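Mlr6093 protein (Mesorhizobium loti, PDB 2QJ8) is probably a zinc-dependent hydrolase of the aspartoacylase family, acting on ester bonds or on the carbon-nitrogen bonds of linear amides. Local coordinates at residues A[272-286]-A[298-311]. Residues are numbered along the deposited sequence; the frame is centred on the assembly and turned at random. Where two conformers were deposited one is given.
Sequences CSVMDEVEQGDVVGV and IDIRAQSKSTVFAI
The guanidinium of R301 has CG2 of V283 over the centre of one face, 3.6 Å above the plane, while the backbone carbonyl of G281 lies at its edge, in plane, accepting a hydrogen bond from R301 NH1 (2.9 Å to G281 O). The carboxylate of E279 is approached from above its plane by the ammonium of K305, in a salt bridge of 2.7 Å between E279 OE2 and K305 NZ. Because the E279 chain bends at chi2 (-62°), its end swings back alongside K305, whose NZ also donates to a water that bonds V278 O. Cutting V283 back to an alanine would remove CG2 from the R301 guanidinium and would probably leave that group less restrained, freer to turn on its side chain. A302 CB rests against CG2 of V278 and CG2 of V284, and C272 SG packs on I311 CD1 (3.4 Å) and on V308 CG2; A302 also touches L326 of strand 322-329. Two type II turns, S273 to D276 and E279 to D282, lead into strands 277-278 and 283-286, each with its aspartate carboxylate accepting the backbone N-H of the turn's first residue. Antiparallel ladders join 277-278 to 306-307 and 283-286 to 299-301, the latter interrupted where V284 and G285 both face I300: a classic beta bulge in the 283-288/298-301 hairpin of the beta-rich C-terminal region.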
ATOM      1  N   CYS A 272       3.553  11.358 -11.838  1.00 28.02           N
ATOM      2  CA  CYS A 272       5.002  11.245 -11.839  1.00 30.50           C
ATOM      3  C   CYS A 272       5.383  10.201 -10.801  1.00 30.88           C
ATOM      4  O   CYS A 272       4.571   9.845  -9.936  1.00 32.39           O
ATOM      5  CB  CYS A 272       5.682  12.604 -11.568  1.00 31.53           C
ATOM      6  SG  CYS A 272       5.289  13.261  -9.979  1.00 38.19           S
ATOM      7  N   SER A 273       6.604   9.689 -10.910  1.00 30.82           N
ATOM      8  CA  SER A 273       7.120   8.640 -10.032  1.00 29.01           C
ATOM      9  C   SER A 273       8.246   9.130  -9.163  1.00 27.23           C
ATOM     10  O   SER A 273       8.865  10.135  -9.478  1.00 27.89           O
ATOM     11  CB  SER A 273       7.637   7.486 -10.886  1.00 31.51           C
ATOM     12  OG  SER A 273       6.576   6.868 -11.580  1.00 32.20           O
ATOM     13  N   VAL A 274       8.524   8.409  -8.070  1.00 25.22           N
ATOM     14  CA  VAL A 274       9.642   8.762  -7.185  1.00 26.69           C
ATOM     15  C   VAL A 274      10.933   8.774  -8.026  1.00 24.74           C
ATOM     16  O   VAL A 274      11.077   7.962  -8.911  1.00 25.69           O
ATOM     17  CB  VAL A 274       9.737   7.827  -5.964  1.00 27.19           C
ATOM     18  CG1 VAL A 274      11.067   7.988  -5.258  1.00 24.45           C
ATOM     19  CG2 VAL A 274       8.554   8.095  -5.013  1.00 25.70           C
HETATM   20  N   MSE A 275      11.785   9.770  -7.788  1.00 27.28           N
HETATM   21  CA  MSE A 275      13.057  10.025  -8.502  1.00 28.47           C
HETATM   22  C   MSE A 275      12.943  10.787  -9.816  1.00 29.37           C
HETATM   23  O   MSE A 275      13.974  11.172 -10.370  1.00 30.31           O
HETATM   24  CB  MSE A 275      13.946   8.767  -8.679  1.00 29.08           C
HETATM   25  CG  MSE A 275      14.230   7.992  -7.372  1.00 37.89           C
HETATM   26 SE   MSE A 275      14.975   9.091  -5.937  0.75 42.68          SE
HETATM   27  CE  MSE A 275      16.657   9.608  -6.778  1.00 43.58           C
ATOM     28  N   ASP A 276      11.724  11.040 -10.316  1.00 29.36           N
ATOM     29  CA  ASP A 276      11.573  11.823 -11.526  1.00 27.96           C
ATOM     30  C   ASP A 276      12.036  13.232 -11.244  1.00 28.95           C
ATOM     31  O   ASP A 276      11.780  13.767 -10.164  1.00 27.27           O
ATOM     32  CB  ASP A 276      10.115  11.931 -11.997  1.00 28.34           C
ATOM     33  CG  ASP A 276       9.581  10.668 -12.645  1.00 33.29           C
ATOM     34  OD1 ASP A 276      10.312   9.662 -12.850  1.00 35.34           O
ATOM     35  OD2 ASP A 276       8.372  10.692 -12.942  1.00 25.86           O
ATOM     36  N   GLU A 277      12.689  13.828 -12.241  1.00 29.69           N
ATOM     37  CA  GLU A 277      13.147  15.208 -12.198  1.00 30.76           C
ATOM     38  C   GLU A 277      12.087  15.984 -12.974  1.00 30.84           C
ATOM     39  O   GLU A 277      11.898  15.733 -14.177  1.00 33.17           O
ATOM     40  CB  GLU A 277      14.531  15.302 -12.852  1.00 32.29           C
ATOM     41  CG  GLU A 277      15.602  14.516 -12.081  1.00 34.85           C
ATOM     42  CD  GLU A 277      16.997  14.626 -12.673  1.00 36.60           C
ATOM     43  OE1 GLU A 277      17.119  14.864 -13.901  1.00 43.12           O
ATOM     44  OE2 GLU A 277      17.976  14.459 -11.897  1.00 43.35           O
ATOM     45  N   VAL A 278      11.366  16.879 -12.291  1.00 28.12           N
ATOM     46  CA  VAL A 278      10.290  17.660 -12.908  1.00 27.67           C
ATOM     47  C   VAL A 278      10.704  19.134 -13.071  1.00 29.06           C
ATOM     48  O   VAL A 278      11.532  19.635 -12.310  1.00 28.41           O
ATOM     49  CB  VAL A 278       8.975  17.534 -12.114  1.00 29.00           C
ATOM     50  CG1 VAL A 278       8.581  16.032 -11.968  1.00 24.43           C
ATOM     51  CG2 VAL A 278       9.081  18.203 -10.765  1.00 24.26           C
ATOM     52  N   GLU A 279      10.187  19.783 -14.113  1.00 28.84           N
ATOM     53  CA  GLU A 279      10.462  21.196 -14.381  1.00 30.00           C
ATOM     54  C   GLU A 279       9.432  22.035 -13.648  1.00 28.93           C
ATOM     55  O   GLU A 279       8.373  21.542 -13.281  1.00 27.31           O
ATOM     56  CB  GLU A 279      10.384  21.504 -15.892  1.00 31.63           C
ATOM     57  CG  GLU A 279      11.366  20.725 -16.780  1.00 34.54           C
ATOM     58  CD  GLU A 279      12.843  21.010 -16.477  1.00 41.76           C
ATOM     59  OE1 GLU A 279      13.165  22.081 -15.914  1.00 43.67           O
ATOM     60  OE2 GLU A 279      13.692  20.159 -16.823  1.00 45.10           O
ATOM     61  N   GLN A 280       9.754  23.305 -13.456  1.00 29.56           N
ATOM     62  CA  GLN A 280       8.868  24.261 -12.821  1.00 30.49           C
ATOM     63  C   GLN A 280       7.584  24.317 -13.651  1.00 29.69           C
ATOM     64  O   GLN A 280       7.639  24.496 -14.865  1.00 31.30           O
ATOM     65  CB  GLN A 280       9.540  25.627 -12.816  1.00 30.23           C
ATOM     66  CG  GLN A 280       8.741  26.748 -12.149  1.00 32.60           C
ATOM     67  CD  GLN A 280       9.416  28.105 -12.291  1.00 33.41           C
ATOM     68  OE1 GLN A 280      10.409  28.252 -13.017  1.00 38.07           O
ATOM     69  NE2 GLN A 280       8.854  29.115 -11.630  1.00 30.26           N
ATOM     70  N   GLY A 281       6.440  24.147 -12.999  1.00 29.06           N
ATOM     71  CA  GLY A 281       5.151  24.125 -13.679  1.00 28.06           C
ATOM     72  C   GLY A 281       4.649  22.767 -14.162  1.00 28.40           C
ATOM     73  O   GLY A 281       3.531  22.695 -14.614  1.00 26.34           O
ATOM     74  N   ASP A 282       5.449  21.697 -14.090  1.00 27.05           N
ATOM     75  CA  ASP A 282       4.978  20.371 -14.521  1.00 25.77           C
ATOM     76  C   ASP A 282       3.856  19.865 -13.637  1.00 27.48           C
ATOM     77  O   ASP A 282       3.883  20.072 -12.416  1.00 24.18           O
ATOM     78  CB  ASP A 282       6.098  19.315 -14.480  1.00 26.94           C
ATOM     79  CG  ASP A 282       7.047  19.395 -15.654  1.00 28.41           C
ATOM     80  OD1 ASP A 282       6.868  20.233 -16.552  1.00 29.56           O
ATOM     81  OD2 ASP A 282       7.999  18.588 -15.679  1.00 30.11           O
ATOM     82  N   VAL A 283       2.885  19.191 -14.256  1.00 26.61           N
ATOM     83  CA  VAL A 283       1.777  18.580 -13.523  1.00 27.22           C
ATOM     84  C   VAL A 283       2.344  17.349 -12.802  1.00 28.64           C
ATOM     85  O   VAL A 283       2.884  16.436 -13.444  1.00 27.05           O
ATOM     86  CB  VAL A 283       0.620  18.186 -14.461  1.00 26.82           C
ATOM     87  CG1 VAL A 283      -0.492  17.444 -13.703  1.00 26.63           C
ATOM     88  CG2 VAL A 283       0.062  19.438 -15.174  1.00 23.87           C
ATOM     89  N   VAL A 284       2.261  17.374 -11.475  1.00 25.57           N
ATOM     90  CA  VAL A 284       2.738  16.298 -10.622  1.00 27.69           C
ATOM     91  C   VAL A 284       1.581  15.325 -10.347  1.00 25.96           C
ATOM     92  O   VAL A 284       1.807  14.141 -10.207  1.00 27.70           O
ATOM     93  CB  VAL A 284       3.442  16.869  -9.343  1.00 27.48           C
ATOM     94  CG1 VAL A 284       3.644  15.805  -8.281  1.00 31.04           C
ATOM     95  CG2 VAL A 284       4.777  17.516  -9.749  1.00 24.37           C
ATOM     96  N   GLY A 285       0.354  15.836 -10.304  1.00 25.91           N
ATOM     97  CA  GLY A 285      -0.826  15.026 -10.143  1.00 24.66           C
ATOM     98  C   GLY A 285      -2.066  15.793 -10.530  1.00 23.54           C
ATOM     99  O   GLY A 285      -2.014  17.001 -10.792  1.00 24.86           O
ATOM    100  N   VAL A 286      -3.172  15.071 -10.594  1.00 23.38           N
ATOM    101  CA  VAL A 286      -4.468  15.610 -10.969  0.50 22.81           C
ATOM    102  C   VAL A 286      -5.495  15.254  -9.886  1.00 23.24           C
ATOM    103  O   VAL A 286      -5.444  14.160  -9.340  1.00 23.14           O
ATOM    104  CB  VAL A 286      -4.878  15.040 -12.352  0.50 23.12           C
ATOM    105  CG1 VAL A 286      -6.327  15.335 -12.675  0.50 21.72           C
ATOM    106  CG2 VAL A 286      -3.964  15.595 -13.440  0.50 21.82           C
ATOM    107  N   ILE A 298      -8.628  19.068 -11.619  1.00 28.32           N
ATOM    108  CA  ILE A 298      -7.708  20.120 -11.185  1.00 28.08           C
ATOM    109  C   ILE A 298      -6.274  19.628 -11.262  1.00 26.37           C
ATOM    110  O   ILE A 298      -5.960  18.585 -10.714  1.00 24.58           O
ATOM    111  CB  ILE A 298      -8.038  20.519  -9.704  1.00 29.74           C
ATOM    112  CG1 ILE A 298      -9.420  21.199  -9.617  1.00 29.96           C
ATOM    113  CG2 ILE A 298      -6.953  21.410  -9.075  1.00 22.78           C
ATOM    114  CD1 ILE A 298     -10.013  21.246  -8.216  1.00 30.05           C
ATOM    115  N   ASP A 299      -5.423  20.372 -11.956  1.00 27.13           N
ATOM    116  CA  ASP A 299      -3.981  20.079 -12.029  1.00 28.43           C
ATOM    117  C   ASP A 299      -3.242  20.615 -10.801  1.00 27.19           C
ATOM    118  O   ASP A 299      -3.541  21.721 -10.323  1.00 26.18           O
ATOM    119  CB  ASP A 299      -3.358  20.736 -13.244  1.00 29.37           C
ATOM    120  CG  ASP A 299      -3.953  20.263 -14.517  1.00 33.30           C
ATOM    121  OD1 ASP A 299      -4.118  19.031 -14.678  1.00 29.50           O
ATOM    122  OD2 ASP A 299      -4.227  21.136 -15.368  1.00 34.30           O
ATOM    123  N   ILE A 300      -2.291  19.820 -10.301  1.00 27.19           N
ATOM    124  CA  ILE A 300      -1.442  20.180  -9.153  1.00 27.06           C
ATOM    125  C   ILE A 300      -0.004  20.254  -9.720  1.00 28.24           C
ATOM    126  O   ILE A 300       0.577  19.228 -10.086  1.00 25.19           O
ATOM    127  CB  ILE A 300      -1.564  19.168  -7.984  1.00 28.83           C
ATOM    128  CG1 ILE A 300      -3.032  19.013  -7.530  1.00 24.30           C
ATOM    129  CG2 ILE A 300      -0.648  19.609  -6.815  1.00 25.59           C
ATOM    130  CD1 ILE A 300      -3.268  17.946  -6.534  1.00 25.28           C
ATOM    131  N   ARG A 301       0.548  21.469  -9.807  1.00 26.74           N
ATOM    132  CA  ARG A 301       1.839  21.700 -10.455  1.00 26.98           C
ATOM    133  C   ARG A 301       3.032  22.015  -9.531  1.00 26.11           C
ATOM    134  O   ARG A 301       2.874  22.654  -8.479  1.00 23.09           O
ATOM    135  CB  ARG A 301       1.684  22.840 -11.458  1.00 27.83           C
ATOM    136  CG  ARG A 301       0.773  22.537 -12.631  1.00 29.96           C
ATOM    137  CD  ARG A 301       0.477  23.781 -13.442  1.00 31.87           C
ATOM    138  NE  ARG A 301      -0.457  23.450 -14.518  1.00 31.72           N
ATOM    139  CZ  ARG A 301      -0.134  23.027 -15.744  1.00 36.20           C
ATOM    140  NH1 ARG A 301       1.119  22.857 -16.132  1.00 32.61           N
ATOM    141  NH2 ARG A 301      -1.098  22.742 -16.615  1.00 40.93           N
ATOM    142  N   ALA A 302       4.217  21.570  -9.961  1.00 25.26           N
ATOM    143  CA  ALA A 302       5.485  21.855  -9.292  1.00 27.21           C
ATOM    144  C   ALA A 302       5.779  23.375  -9.343  1.00 25.72           C
ATOM    145  O   ALA A 302       5.605  24.032 -10.381  1.00 23.39           O
ATOM    146  CB  ALA A 302       6.626  21.089  -9.958  1.00 25.24           C
ATOM    147  N   GLN A 303       6.207  23.921  -8.213  1.00 28.25           N
ATOM    148  CA  GLN A 303       6.556  25.337  -8.109  1.00 29.32           C
ATOM    149  C   GLN A 303       8.008  25.635  -8.483  1.00 31.00           C
ATOM    150  O   GLN A 303       8.385  26.801  -8.547  1.00 30.11           O
ATOM    151  CB  GLN A 303       6.254  25.865  -6.716  1.00 29.34           C
ATOM    152  CG  GLN A 303       4.789  25.762  -6.371  1.00 35.29           C
ATOM    153  CD  GLN A 303       4.448  26.370  -5.031  1.00 35.26           C
ATOM    154  OE1 GLN A 303       4.933  27.443  -4.668  1.00 32.07           O
ATOM    155  NE2 GLN A 303       3.574  25.701  -4.306  1.00 38.08           N
ATOM    156  N   SER A 304       8.821  24.603  -8.709  1.00 30.57           N
ATOM    157  CA  SER A 304      10.203  24.781  -9.126  1.00 30.09           C
ATOM    158  C   SER A 304      10.738  23.485  -9.698  1.00 30.48           C
ATOM    159  O   SER A 304      10.135  22.416  -9.526  1.00 26.99           O
ATOM    160  CB  SER A 304      11.113  25.204  -7.949  1.00 30.89           C
ATOM    161  OG  SER A 304      11.459  24.094  -7.151  1.00 36.89           O
ATOM    162  N   LYS A 305      11.887  23.591 -10.361  1.00 29.24           N
ATOM    163  CA  LYS A 305      12.559  22.431 -10.907  1.00 30.06           C
ATOM    164  C   LYS A 305      13.001  21.656  -9.686  1.00 29.09           C
ATOM    165  O   LYS A 305      13.616  22.224  -8.798  1.00 29.62           O
ATOM    166  CB  LYS A 305      13.761  22.830 -11.778  1.00 30.33           C
ATOM    167  CG  LYS A 305      14.452  21.650 -12.409  1.00 33.51           C
ATOM    168  CD  LYS A 305      15.596  22.055 -13.275  1.00 38.29           C
ATOM    169  CE  LYS A 305      16.281  20.827 -13.842  1.00 40.21           C
ATOM    170  NZ  LYS A 305      15.384  20.023 -14.723  1.00 51.38           N
ATOM    171  N   SER A 306      12.635  20.380  -9.621  1.00 28.73           N
ATOM    172  CA  SER A 306      12.905  19.566  -8.457  1.00 28.13           C
ATOM    173  C   SER A 306      12.798  18.082  -8.778  1.00 27.32           C
ATOM    174  O   SER A 306      12.458  17.714  -9.915  1.00 28.93           O
ATOM    175  CB  SER A 306      11.904  19.956  -7.356  1.00 29.09           C
ATOM    176  OG  SER A 306      10.607  20.127  -7.916  1.00 29.50           O
ATOM    177  N   THR A 307      13.145  17.246  -7.787  1.00 26.41           N
ATOM    178  CA  THR A 307      13.046  15.788  -7.882  1.00 27.49           C
ATOM    179  C   THR A 307      11.881  15.324  -7.053  1.00 25.18           C
ATOM    180  O   THR A 307      11.599  15.897  -6.011  1.00 25.68           O
ATOM    181  CB  THR A 307      14.354  15.094  -7.401  1.00 28.06           C
ATOM    182  OG1 THR A 307      15.436  15.537  -8.231  1.00 34.82           O
ATOM    183  CG2 THR A 307      14.271  13.586  -7.507  1.00 25.92           C
ATOM    184  N   VAL A 308      11.181  14.305  -7.518  1.00 25.53           N
ATOM    185  CA  VAL A 308      10.085  13.715  -6.741  1.00 24.08           C
ATOM    186  C   VAL A 308      10.667  12.821  -5.662  1.00 25.26           C
ATOM    187  O   VAL A 308      11.261  11.797  -5.959  1.00 25.40           O
ATOM    188  CB  VAL A 308       9.085  12.904  -7.579  1.00 23.41           C
ATOM    189  CG1 VAL A 308       7.990  12.311  -6.653  1.00 21.46           C
ATOM    190  CG2 VAL A 308       8.462  13.785  -8.688  1.00 22.62           C
ATOM    191  N   PHE A 309      10.500  13.234  -4.412  1.00 23.88           N
ATOM    192  CA  PHE A 309      10.983  12.468  -3.285  1.00 26.08           C
ATOM    193  C   PHE A 309       9.888  11.522  -2.851  1.00 24.27           C
ATOM    194  O   PHE A 309      10.161  10.371  -2.614  1.00 25.04           O
ATOM    195  CB  PHE A 309      11.417  13.368  -2.126  1.00 26.59           C
ATOM    196  CG  PHE A 309      11.612  12.610  -0.832  1.00 29.65           C
ATOM    197  CD1 PHE A 309      12.764  11.873  -0.626  1.00 24.37           C
ATOM    198  CD2 PHE A 309      10.620  12.596   0.157  1.00 29.76           C
ATOM    199  CE1 PHE A 309      12.945  11.173   0.540  1.00 25.15           C
ATOM    200  CE2 PHE A 309      10.794  11.862   1.323  1.00 29.70           C
ATOM    201  CZ  PHE A 309      11.971  11.159   1.512  1.00 27.97           C
ATOM    202  N   ALA A 310       8.652  12.027  -2.736  1.00 23.68           N
ATOM    203  CA  ALA A 310       7.525  11.218  -2.335  1.00 24.34           C
ATOM    204  C   ALA A 310       6.272  11.686  -3.051  1.00 25.00           C
ATOM    205  O   ALA A 310       6.133  12.875  -3.345  1.00 24.97           O
ATOM    206  CB  ALA A 310       7.337  11.292  -0.802  1.00 22.28           C
ATOM    207  N   ILE A 311       5.369  10.750  -3.332  1.00 27.07           N
ATOM    208  CA  ILE A 311       4.107  11.056  -4.012  1.00 26.76           C
ATOM    209  C   ILE A 311       3.051  10.036  -3.588  1.00 25.63           C
ATOM    210  O   ILE A 311       3.370   8.863  -3.419  1.00 23.93           O
ATOM    211  CB  ILE A 311       4.277  11.128  -5.552  1.00 28.21           C
ATOM    212  CG1 ILE A 311       3.000  11.741  -6.189  1.00 30.12           C
ATOM    213  CG2 ILE A 311       4.680   9.751  -6.138  1.00 27.99           C
ATOM    214  CD1 ILE A 311       3.114  12.099  -7.602  1.00 25.87           C
TER
HETATM  215  O   HOH W   1      17.433  14.101  -8.678  1.00 36.99           O
HETATM  216  O   HOH W   2      14.526  18.544 -12.412  1.00 42.56           O